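PDB 1WU4: xylanase Y from Bacillus halodurans, which hydrolyses xylooligosaccharides of three or more units, releasing xylose from the reducing end with inversion of anomeric configuration. Local coordinates for residues Tyr229-Ala233 and Ala245-Gly249. The protein carries 1 engineered substitution. Residues are numbered along the deposited sequence; the frame is centred on the assembly and turned at random.
Sequences YLKIA and AYYDG
A type I beta turn, Tyr246 to Gly249, sits against the last turn of helix 216-233, and Tyr229 and Tyr246 make the direct hydrogen bond between them. With CG anti to the backbone N (chi1 -177°), the Tyr229 ring extends from the helix to the turn, and its OH donates to Tyr246 O at 2.8 Å. The hydroxyl stands above the carbonyl plane, 50° out of it, with a C=O...donor angle of 130°. From the opposite face Gly249 N closes the turn on the same Tyr246 O at 2.9 Å, so two donors grip one oxygen. Tyr247 O lies at the ring edge, near its plane, 3.5 Å from Tyr229 CE1. In this (alpha/alpha)6 barrel of glycoside hydrolase family 8, the contact joins a helix end to the short strand 245-246, which pairs with 193-194; Ala245 CB, about 10 Å from the side chain of Asp263, the probable proton acceptor, lies 3.3 Å from Tyr229 OH. A phenylalanine in place of Tyr229 would probably take one of its two donors from Tyr246 O, leaving the bond from Gly249 N, and cost the helix its direct hydrogen bond to the turn. Further along, Ile232 CD1 packs 3.6 Å from Asp248 O. A CB on Gly249 would clash with Ile232 CG1, and at the backbone angles of Gly249 it would also jam against Asp248 O, which by itself calls for glycine. One water donates to both Ala233 O and Gly249 O, bridging helix end and turn.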
loop_
_atom_site.group_PDB
_atom_site.type_symbol
_atom_site.label_atom_id
_atom_site.label_comp_id
_atom_site.label_asym_id
_atom_site.label_seq_id
_atom_site.Cartn_x
_atom_site.Cartn_y
_atom_site.Cartn_z
ATOM N N TYR A 229 17.125 -0.320 2.889
ATOM C CA TYR A 229 16.578 0.345 4.065
ATOM C C TYR A 229 15.741 -0.620 4.899
ATOM O O TYR A 229 15.827 -0.627 6.126
ATOM C CB TYR A 229 15.724 1.540 3.630
ATOM C CG TYR A 229 15.160 2.366 4.765
ATOM C CD1 TYR A 229 15.995 3.094 5.616
ATOM C CD2 TYR A 229 13.783 2.444 4.970
ATOM C CE1 TYR A 229 15.470 3.881 6.638
ATOM C CE2 TYR A 229 13.249 3.226 5.987
ATOM C CZ TYR A 229 14.096 3.943 6.815
ATOM O OH TYR A 229 13.563 4.728 7.809
ATOM N N LEU A 230 14.929 -1.435 4.233
ATOM C CA LEU A 230 14.095 -2.388 4.950
ATOM C C LEU A 230 14.946 -3.350 5.779
ATOM O O LEU A 230 14.534 -3.782 6.857
ATOM C CB LEU A 230 13.203 -3.164 3.972
ATOM C CG LEU A 230 12.051 -2.359 3.359
ATOM C CD1 LEU A 230 11.283 -3.239 2.387
ATOM C CD2 LEU A 230 11.135 -1.843 4.448
ATOM N N LYS A 231 16.143 -3.664 5.289
ATOM C CA LYS A 231 17.032 -4.571 6.006
ATOM C C LYS A 231 17.457 -4.002 7.358
ATOM O O LYS A 231 17.573 -4.742 8.335
ATOM C CB LYS A 231 18.270 -4.893 5.161
ATOM C CG LYS A 231 17.958 -5.657 3.883
ATOM C CD LYS A 231 19.225 -6.124 3.182
ATOM C CE LYS A 231 18.891 -6.927 1.938
ATOM N NZ LYS A 231 20.119 -7.376 1.224
ATOM N N ILE A 232 17.687 -2.693 7.428
ATOM C CA ILE A 232 18.091 -2.098 8.696
ATOM C C ILE A 232 16.914 -1.624 9.549
ATOM O O ILE A 232 17.063 -1.420 10.752
ATOM C CB ILE A 232 19.095 -0.920 8.499
ATOM C CG1 ILE A 232 18.466 0.208 7.680
ATOM C CG2 ILE A 232 20.358 -1.428 7.812
ATOM C CD1 ILE A 232 19.350 1.448 7.582
ATOM N N ALA A 233 15.741 -1.475 8.940
ATOM C CA ALA A 233 14.563 -1.019 9.677
ATOM C C ALA A 233 13.853 -2.140 10.441
ATOM O O ALA A 233 13.265 -1.900 11.499
ATOM C CB ALA A 233 13.587 -0.342 8.726
ATOM N N ALA A 245 10.634 5.741 11.140
ATOM C CA ALA A 245 12.035 5.437 11.390
ATOM C C ALA A 245 12.905 6.522 10.780
ATOM O O ALA A 245 12.552 7.119 9.764
ATOM C CB ALA A 245 12.399 4.083 10.796
ATOM N N TYR A 246 14.040 6.788 11.413
ATOM C CA TYR A 246 14.970 7.780 10.900
ATOM C C TYR A 246 15.641 7.168 9.677
ATOM O O TYR A 246 15.484 5.975 9.410
ATOM C CB TYR A 246 16.017 8.103 11.965
ATOM C CG TYR A 246 15.441 8.755 13.197
ATOM C CD1 TYR A 246 14.876 10.030 13.134
ATOM C CD2 TYR A 246 15.449 8.098 14.428
ATOM C CE1 TYR A 246 14.338 10.634 14.265
ATOM C CE2 TYR A 246 14.911 8.693 15.566
ATOM C CZ TYR A 246 14.358 9.961 15.478
ATOM O OH TYR A 246 13.837 10.557 16.607
ATOM N N TYR A 247 16.387 7.973 8.926
ATOM C CA TYR A 247 17.068 7.434 7.758
ATOM C C TYR A 247 18.097 6.396 8.190
ATOM O O TYR A 247 18.437 5.504 7.416
ATOM C CB TYR A 247 17.769 8.536 6.958
ATOM C CG TYR A 247 16.841 9.536 6.305
ATOM C CD1 TYR A 247 15.643 9.132 5.712
ATOM C CD2 TYR A 247 17.189 10.883 6.232
ATOM C CE1 TYR A 247 14.815 10.049 5.062
ATOM C CE2 TYR A 247 16.373 11.805 5.583
ATOM C CZ TYR A 247 15.190 11.384 5.000
ATOM O OH TYR A 247 14.389 12.299 4.353
ATOM N N ASP A 248 18.586 6.504 9.426
ATOM C CA ASP A 248 19.579 5.548 9.910
ATOM C C ASP A 248 18.961 4.190 10.228
ATOM O O ASP A 248 19.660 3.258 10.622
ATOM C CB ASP A 248 20.342 6.095 11.134
ATOM C CG ASP A 248 19.455 6.320 12.351
ATOM O OD1 ASP A 248 18.505 5.541 12.562
ATOM O OD2 ASP A 248 19.731 7.268 13.124
ATOM N N GLY A 249 17.646 4.086 10.051
ATOM C CA GLY A 249 16.959 2.828 10.278
ATOM C C GLY A 249 16.312 2.615 11.631
ATOM O O GLY A 249 15.410 1.779 11.754
HETATM O O HOH W 1 14.053 0.035 13.358
#